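Local coordinates for FEZ-1 protein (Fluoribacter gormanii, PDB 5WCK) that probably hydrolyses the ring amide of beta-lactam antibiotics, as a monomeric subclass B3 metallo-beta-lactamase with two zinc ions in its active site, at residues 73-78 with 213-218; 42-47 with 80-85; 144-147 with 152-155. The protein carries 2 engineered substitutions. All coordinates share one frame; numbering follows the deposited sequence.

Contact 1 is the metal centre: it closes one zinc site between 73-78 and 213-218 and supplies one protein ligand, His73, of the other. Contact 2 adjoins it, centres about 13 Å apart, and touches it: His76 O lies 3.1 Å from Asp42 N, a probable hydrogen bond, and Phe74 CD2 packs 3.6 Å from Leu43 CD2. Helices 74-77 and 80-87 are consecutive in the chain. Contact 3 is nested in the chain between the segments of contact 1, with centres about 14 Å apart and nearest atoms about 7 Å apart; its Cys153 side chain lies about 7 Å from a zinc ion. Contacts 2 and 3 do not touch, their centres about 22 Å apart.

Contact 1 (73-78 with 213-218); sequences HFDHAA and GSHAGM. With ZN (zinc ion), chain C; ZN (zinc ion), chain D.
Asp75, His76 and His215 meet at one zinc ion, and the fourth ligand is a water. Asp75 gives OD2 at 2.0 Å from this zinc, while His76 and His215 each point NE2 at it. The two imidazole planes stand at 89° to each other with centroids 4.7 Å apart, an oblique pair; CD2 of His215 lies in the plane of the His76 ring, at its edge. The carboxylate of Asp75 is turned 39° from the His215 ring, and its OD2 approaches that ring's edge. Close approaches among the ligand atoms, such as 3.1 Å between His76 NE2 and His215 NE2, reflect shared metal binding and are not hydrogen bonds. Asp75 turns its CG between the backbone N and the carbonyl carbon (chi1 57°), which raises the carboxylate toward the metal. Its second oxygen, OD1, accepts a hydrogen bond of 2.8 Å from the water. That water lies 2.0 Å from both zinc ions and bridges them; His73 ND1 binds the second ion, whose site His71 and His149 complete. Over one face of the His76 ring, near its rim, Ser214 CB lies 3.6 Å from His76 CE1, and Ser214 OG is hydrogen-bonded to Gly173 O. His215 ND1 is hydrogen-bonded to Asp24 OD1, a second-shell carboxylate; together with the zinc bond at NE2, this probably fixes the ring's rotation, and it probably makes NE2 a stronger donor to zinc. The H-x-H-x-D-H motif of the metallo-beta-lactamase fold thus serves both sites, and the bridging solvent sits where the family's hydrolytic nucleophile is expected.

Contact 2 (42-47 with 80-85); sequences DLEANV and SELIKQ
Val47 and Leu82 face each other across a small apolar seam, with Ile83 closing its inner end and Glu44 its outer one. The inner part, with Val47 and Ile83 buried, is the more enclosed, although the closest approach lies on the outer side. Val47 sits at the start of helix 47-56 and presents both methyls to helix 80-87: CG1 lies 4.0 Å from Ile83 CG1, and CG2 is 4.0 Å from Leu82 CD1 while also approaching Ile83 CG1. One valine fork therefore straddles two successive residues of the opposite helix. With CG1 anti to the backbone N (chi1 171°) and CG2 beside it, the two branches spread over both partners. Ile83 meets the fork with its CG1 methylene rather than with the terminal methyl, and the two side chains cross obliquely.

Toward solvent the seam is carried by Leu82 CD1. That methyl lies against the CB-CG part of the exposed Glu44, 3.7 Å from Glu44 CG and 3.8 Å from Glu44 CB, and the two side chains run at about a right angle. Mainly the aliphatic part of the glutamate makes the contact; its chain stays extended beyond CG and carries the carboxylate past the leucine, where OE1 is hydrogen-bonded to Thr120 OG1. The loop is braced on its own side by Asn46, whose OD1 accepts a 3.0 Å hydrogen bond from Leu43 N, and by Asn46 N bonded to Leu43 O. No hydrogen bond or salt bridge joins the two segments. Between them the adhesion is thus apolar; polar ties, such as Ser80 OG to Ser41 OG, lie just beside them, and the one charged side chain in the contact takes its polar partner elsewhere.

Contact 3 (144-147 with 152-155); sequences HLTP and GCTT
Thr146, one residue past the end of its strand, meets Thr155 on the partner strand, their side chains crossing at about a right angle. From Thr146 CB, 3.7 Å from Thr155 OG1, the side chain forks. Its methyl CG2 lies 3.6 Å from Thr155 OG1 and also touches Thr155 CB, and its hydroxyl OG1 is hydrogen-bonded to Thr155 OG1 at 2.9 Å, a bond in which either may donate. The torsion that sets OG1 between the backbone N and carbonyl carbon (chi1 57°) aims it across the contact. Thr155 OG1 has a second partner in Gly173 N.

Both segments belong to the antiparallel hairpin of strands 139-145 and 154-162, part of one of the two sheets of the alpha-beta/beta-alpha metallo-beta-lactamase fold. His144 and Thr155 form a hydrogen-bonded pair of it: Thr155 N reaches His144 O at 2.9 Å in the carbonyl plane, and His144 N returns a bond to Thr155 O. That same oxygen lies at the edge of the His144 ring, 3.3 Å from CD2. Beyond the ladder, Thr146 N donates to Cys153 O at 160°. Leu145 CD1 packs on the turn side, 3.7 Å from Gly152 CA, while the Cys153 side chain touches the zinc ligand His71.

Contact 1 (73-78 with 213-218)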
loop_
_atom_site.group_PDB
_atom_site.type_symbol
_atom_site.label_atom_id
_atom_site.label_comp_id
_atom_site.label_asym_id
_atom_site.label_seq_id
_atom_site.Cartn_x
_atom_site.Cartn_y
_atom_site.Cartn_z
ATOM N N HIS A 73 -6.153 1.148 -7.077
ATOM C CA HIS A 73 -5.744 1.814 -8.298
ATOM C C HIS A 73 -4.822 0.871 -9.082
ATOM O O HIS A 73 -4.136 0.021 -8.507
ATOM C CB HIS A 73 -5.048 3.146 -8.020
ATOM C CG HIS A 73 -5.966 4.273 -7.701
ATOM N ND1 HIS A 73 -5.548 5.404 -6.978
ATOM C CD2 HIS A 73 -7.266 4.481 -8.017
ATOM C CE1 HIS A 73 -6.570 6.242 -6.890
ATOM N NE2 HIS A 73 -7.635 5.693 -7.478
ATOM N N PHE A 74 -4.806 1.047 -10.403
ATOM C CA PHE A 74 -4.053 0.144 -11.282
ATOM C C PHE A 74 -2.579 0.009 -10.880
ATOM O O PHE A 74 -1.996 -1.074 -11.061
ATOM C CB PHE A 74 -4.158 0.585 -12.752
ATOM C CG PHE A 74 -3.352 1.812 -13.079
ATOM C CD1 PHE A 74 -3.861 3.080 -12.859
ATOM C CD2 PHE A 74 -2.055 1.702 -13.553
ATOM C CE1 PHE A 74 -3.101 4.211 -13.111
ATOM C CE2 PHE A 74 -1.296 2.832 -13.808
ATOM C CZ PHE A 74 -1.815 4.088 -13.582
ATOM N N ASP A 75 -1.958 1.082 -10.365
ATOM C CA ASP A 75 -0.526 1.060 -10.080
ATOM C C ASP A 75 -0.212 0.170 -8.869
ATOM O O ASP A 75 0.946 -0.174 -8.694
ATOM C CB ASP A 75 0.070 2.464 -9.931
ATOM C CG ASP A 75 -0.556 3.358 -8.878
ATOM O OD1 ASP A 75 -1.783 3.278 -8.716
ATOM O OD2 ASP A 75 0.173 4.177 -8.265
ATOM N N HIS A 76 -1.214 -0.165 -8.043
ATOM C CA HIS A 76 -1.012 -1.062 -6.905
ATOM C C HIS A 76 -1.662 -2.429 -7.093
ATOM O O HIS A 76 -1.239 -3.379 -6.420
ATOM C CB HIS A 76 -1.483 -0.385 -5.604
ATOM C CG HIS A 76 -0.865 0.958 -5.460
ATOM N ND1 HIS A 76 0.473 1.125 -5.191
ATOM C CD2 HIS A 76 -1.351 2.195 -5.696
ATOM C CE1 HIS A 76 0.772 2.411 -5.233
ATOM N NE2 HIS A 76 -0.320 3.099 -5.500
ATOM N N ALA A 77 -2.651 -2.541 -7.990
ATOM C CA ALA A 77 -3.537 -3.715 -8.032
ATOM C C ALA A 77 -3.661 -4.347 -9.428
ATOM O O ALA A 77 -4.345 -5.358 -9.544
ATOM C CB ALA A 77 -4.902 -3.346 -7.522
ATOM N N ALA A 78 -3.069 -3.766 -10.473
ATOM C CA ALA A 78 -3.313 -4.303 -11.849
ATOM C C ALA A 78 -2.825 -5.750 -12.000
ATOM O O ALA A 78 -3.425 -6.528 -12.760
ATOM C CB ALA A 78 -2.647 -3.439 -12.875
ATOM N N GLY A 213 5.219 2.837 2.742
ATOM C CA GLY A 213 4.140 3.361 1.940
ATOM C C GLY A 213 3.987 2.629 0.629
ATOM O O GLY A 213 4.761 1.751 0.272
ATOM N N SER A 214 2.899 2.960 -0.052
ATOM C CA SER A 214 2.576 2.341 -1.356
ATOM C C SER A 214 3.539 2.787 -2.468
ATOM O O SER A 214 3.657 2.087 -3.476
ATOM C CB SER A 214 1.157 2.603 -1.689
ATOM O OG SER A 214 0.876 3.997 -1.683
ATOM N N HIS A 215 4.215 3.929 -2.290
ATOM C CA HIS A 215 5.216 4.414 -3.207
ATOM C C HIS A 215 6.527 4.674 -2.454
ATOM O O HIS A 215 6.536 5.256 -1.361
ATOM C CB HIS A 215 4.779 5.704 -3.924
ATOM C CG HIS A 215 3.662 5.536 -4.888
ATOM N ND1 HIS A 215 3.898 5.378 -6.243
ATOM C CD2 HIS A 215 2.327 5.461 -4.728
ATOM C CE1 HIS A 215 2.745 5.258 -6.865
ATOM N NE2 HIS A 215 1.761 5.306 -5.973
ATOM N N ALA A 216 7.625 4.271 -3.092
ATOM C CA ALA A 216 8.992 4.426 -2.587
ATOM C C ALA A 216 9.296 5.868 -2.172
ATOM O O ALA A 216 9.931 6.106 -1.125
ATOM C CB ALA A 216 9.962 3.971 -3.648
ATOM N N GLY A 217 8.829 6.838 -2.965
ATOM C CA GLY A 217 9.115 8.235 -2.729
ATOM C C GLY A 217 8.468 8.779 -1.456
ATOM O O GLY A 217 8.942 9.781 -0.902
ATOM N N MET A 218 7.424 8.124 -0.946
ATOM C CA MET A 218 6.765 8.592 0.282
ATOM C C MET A 218 7.736 8.530 1.455
ATOM O O MET A 218 7.666 9.386 2.357
ATOM C CB MET A 218 5.541 7.722 0.620
ATOM C CG MET A 218 4.477 7.844 -0.395
ATOM S SD MET A 218 3.197 6.603 -0.065
ATOM C CE MET A 218 1.837 7.235 -1.046
HETATM ZN ZN ZN C . -0.217 5.027 -6.441
HETATM ZN ZN ZN D . -3.770 5.755 -5.997
HETATM O O HOH W 1 -2.089 5.521 -6.995
#

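Contact 2 (42-47 with 80-85)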
loop_
_atom_site.group_PDB
_atom_site.type_symbol
_atom_site.label_atom_id
_atom_site.label_comp_id
_atom_site.label_asym_id
_atom_site.label_seq_id
_atom_site.Cartn_x
_atom_site.Cartn_y
_atom_site.Cartn_z
ATOM N N ASP A 42 1.121 -4.382 -8.207
ATOM C CA ASP A 42 1.721 -3.393 -9.115
ATOM C C ASP A 42 1.162 -3.559 -10.535
ATOM O O ASP A 42 0.032 -3.978 -10.728
ATOM C CB ASP A 42 3.239 -3.441 -8.998
ATOM C CG ASP A 42 3.758 -3.288 -7.578
ATOM O OD1 ASP A 42 2.984 -2.792 -6.731
ATOM O OD2 ASP A 42 4.933 -3.650 -7.346
ATOM N N LEU A 43 1.939 -3.137 -11.536
ATOM C CA LEU A 43 1.488 -3.278 -12.931
ATOM C C LEU A 43 1.661 -4.737 -13.377
ATOM O O LEU A 43 2.505 -5.461 -12.830
ATOM C CB LEU A 43 2.328 -2.365 -13.823
ATOM C CG LEU A 43 2.366 -0.896 -13.438
ATOM C CD1 LEU A 43 3.354 -0.149 -14.324
ATOM C CD2 LEU A 43 0.987 -0.279 -13.504
ATOM N N GLU A 44 0.919 -5.139 -14.417
ATOM C CA GLU A 44 1.102 -6.478 -14.989
ATOM C C GLU A 44 2.576 -6.728 -15.316
ATOM O O GLU A 44 3.101 -7.823 -15.065
ATOM C CB GLU A 44 0.252 -6.652 -16.246
ATOM C CG GLU A 44 -1.212 -6.853 -15.967
ATOM C CD GLU A 44 -2.003 -7.206 -17.217
ATOM O OE1 GLU A 44 -3.235 -7.000 -17.230
ATOM O OE2 GLU A 44 -1.368 -7.653 -18.192
ATOM N N ALA A 45 3.254 -5.710 -15.885
ATOM C CA ALA A 45 4.679 -5.798 -16.235
ATOM C C ALA A 45 5.573 -6.038 -15.010
ATOM O O ALA A 45 6.699 -6.492 -15.154
ATOM C CB ALA A 45 5.094 -4.533 -16.953
ATOM N N ASN A 46 5.089 -5.710 -13.802
ATOM C CA ASN A 46 5.912 -5.852 -12.616
ATOM C C ASN A 46 5.763 -7.242 -11.981
ATOM O O ASN A 46 6.551 -7.572 -11.091
ATOM C CB ASN A 46 5.567 -4.796 -11.562
ATOM C CG ASN A 46 5.732 -3.380 -12.064
ATOM O OD1 ASN A 46 4.863 -2.549 -11.839
ATOM N ND2 ASN A 46 6.813 -3.100 -12.786
ATOM N N VAL A 47 4.774 -8.041 -12.398
ATOM C CA VAL A 47 4.557 -9.356 -11.764
ATOM C C VAL A 47 5.793 -10.242 -11.936
ATOM O O VAL A 47 6.283 -10.850 -10.983
ATOM C CB VAL A 47 3.247 -10.021 -12.233
ATOM C CG1 VAL A 47 3.124 -11.456 -11.748
ATOM C CG2 VAL A 47 2.034 -9.230 -11.777
ATOM N N SER A 80 -2.946 -8.245 -9.967
ATOM C CA SER A 80 -3.516 -9.184 -8.990
ATOM C C SER A 80 -4.028 -10.458 -9.672
ATOM O O SER A 80 -3.789 -11.551 -9.162
ATOM C CB SER A 80 -4.556 -8.553 -8.130
ATOM O OG SER A 80 -3.946 -7.566 -7.274
ATOM N N GLU A 81 -4.721 -10.321 -10.807
ATOM C CA GLU A 81 -5.260 -11.535 -11.479
ATOM C C GLU A 81 -4.108 -12.481 -11.857
ATOM O O GLU A 81 -4.224 -13.701 -11.641
ATOM C CB GLU A 81 -6.132 -11.171 -12.673
ATOM C CG GLU A 81 -6.719 -12.402 -13.367
ATOM C CD GLU A 81 -7.555 -13.344 -12.518
ATOM O OE1 GLU A 81 -8.027 -12.947 -11.434
ATOM O OE2 GLU A 81 -7.767 -14.508 -12.972
ATOM N N LEU A 82 -3.022 -11.945 -12.425
ATOM C CA LEU A 82 -1.856 -12.758 -12.780
ATOM C C LEU A 82 -1.304 -13.483 -11.553
ATOM O O LEU A 82 -0.980 -14.664 -11.607
ATOM C CB LEU A 82 -0.755 -11.883 -13.381
ATOM C CG LEU A 82 -1.028 -11.338 -14.778
ATOM C CD1 LEU A 82 -0.039 -10.225 -15.081
ATOM C CD2 LEU A 82 -0.923 -12.465 -15.808
ATOM N N ILE A 83 -1.186 -12.770 -10.427
ATOM C CA ILE A 83 -0.648 -13.396 -9.218
ATOM C C ILE A 83 -1.571 -14.534 -8.766
ATOM O O ILE A 83 -1.088 -15.589 -8.379
ATOM C CB ILE A 83 -0.386 -12.353 -8.118
ATOM C CG1 ILE A 83 0.766 -11.455 -8.579
ATOM C CG2 ILE A 83 -0.093 -13.039 -6.787
ATOM C CD1 ILE A 83 1.209 -10.399 -7.615
ATOM N N LYS A 84 -2.879 -14.318 -8.822
ATOM C CA LYS A 84 -3.860 -15.339 -8.428
ATOM C C LYS A 84 -3.717 -16.551 -9.367
ATOM O O LYS A 84 -3.734 -17.695 -8.899
ATOM C CB LYS A 84 -5.289 -14.799 -8.471
ATOM C CG LYS A 84 -5.627 -13.732 -7.433
ATOM C CD LYS A 84 -7.094 -13.428 -7.382
ATOM C CE LYS A 84 -7.910 -14.510 -6.701
ATOM N NZ LYS A 84 -9.362 -14.355 -6.939
ATOM N N GLN A 85 -3.574 -16.300 -10.667
ATOM C CA GLN A 85 -3.461 -17.404 -11.670
ATOM C C GLN A 85 -2.210 -18.236 -11.390
ATOM O O GLN A 85 -2.247 -19.474 -11.521
ATOM C CB GLN A 85 -3.409 -16.856 -13.096
ATOM C CG GLN A 85 -4.762 -16.366 -13.604
ATOM C CD GLN A 85 -4.720 -15.651 -14.937
ATOM O OE1 GLN A 85 -3.702 -15.106 -15.363
ATOM N NE2 GLN A 85 -5.875 -15.578 -15.582
#

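Contact 3 (144-147 with 152-155)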
loop_
_atom_site.group_PDB
_atom_site.type_symbol
_atom_site.label_atom_id
_atom_site.label_comp_id
_atom_site.label_asym_id
_atom_site.label_seq_id
_atom_site.Cartn_x
_atom_site.Cartn_y
_atom_site.Cartn_z
ATOM N N HIS A 144 -6.227 -0.879 8.459
ATOM C CA HIS A 144 -6.831 0.362 8.913
ATOM C C HIS A 144 -7.431 1.083 7.714
ATOM O O HIS A 144 -6.725 1.382 6.757
ATOM C CB HIS A 144 -5.838 1.278 9.624
ATOM C CG HIS A 144 -5.175 0.640 10.791
ATOM N ND1 HIS A 144 -5.634 0.783 12.082
ATOM C CD2 HIS A 144 -4.098 -0.177 10.849
ATOM C CE1 HIS A 144 -4.818 0.121 12.894
ATOM N NE2 HIS A 144 -3.889 -0.471 12.167
ATOM N N LEU A 145 -8.731 1.368 7.790
ATOM C CA LEU A 145 -9.378 2.148 6.758
ATOM C C LEU A 145 -8.936 3.609 6.908
ATOM O O LEU A 145 -9.254 4.273 7.912
ATOM C CB LEU A 145 -10.895 1.984 6.880
ATOM C CG LEU A 145 -11.748 2.731 5.863
ATOM C CD1 LEU A 145 -11.419 2.360 4.448
ATOM C CD2 LEU A 145 -13.221 2.485 6.143
ATOM N N THR A 146 -8.228 4.091 5.887
ATOM C CA THR A 146 -7.794 5.468 5.797
ATOM C C THR A 146 -8.265 5.999 4.455
ATOM O O THR A 146 -7.494 6.097 3.501
ATOM C CB THR A 146 -6.275 5.580 5.976
ATOM O OG1 THR A 146 -5.575 4.786 5.017
ATOM C CG2 THR A 146 -5.883 5.171 7.381
ATOM N N PRO A 147 -9.577 6.293 4.348
ATOM C CA PRO A 147 -10.185 6.596 3.059
ATOM C C PRO A 147 -9.958 8.031 2.589
ATOM O O PRO A 147 -9.459 8.888 3.327
ATOM C CB PRO A 147 -11.664 6.340 3.356
ATOM C CG PRO A 147 -11.823 6.800 4.783
ATOM C CD PRO A 147 -10.536 6.384 5.458
ATOM N N GLY A 152 -11.718 2.799 -0.119
ATOM C CA GLY A 152 -11.280 1.738 0.781
ATOM C C GLY A 152 -9.780 1.691 1.013
ATOM O O GLY A 152 -9.272 0.651 1.421
ATOM N N CYS A 153 -9.083 2.807 0.817
ATOM C CA CYS A 153 -7.637 2.830 0.989
ATOM C C CYS A 153 -7.286 2.287 2.373
ATOM O O CYS A 153 -7.918 2.675 3.384
ATOM C CB CYS A 153 -7.124 4.251 0.849
ATOM S SG CYS A 153 -5.324 4.319 1.009
ATOM N N THR A 154 -6.298 1.386 2.386
ATOM C CA THR A 154 -5.917 0.609 3.562
ATOM C C THR A 154 -4.483 0.971 3.941
ATOM O O THR A 154 -3.587 0.852 3.133
ATOM C CB THR A 154 -6.062 -0.897 3.317
ATOM O OG1 THR A 154 -7.413 -1.133 2.900
ATOM C CG2 THR A 154 -5.728 -1.735 4.538
ATOM N N THR A 155 -4.306 1.333 5.210
ATOM C CA THR A 155 -3.001 1.467 5.821
ATOM C C THR A 155 -2.771 0.198 6.645
ATOM O O THR A 155 -3.542 -0.106 7.559
ATOM C CB THR A 155 -2.940 2.732 6.675
ATOM O OG1 THR A 155 -2.958 3.851 5.780
ATOM C CG2 THR A 155 -1.680 2.801 7.515
#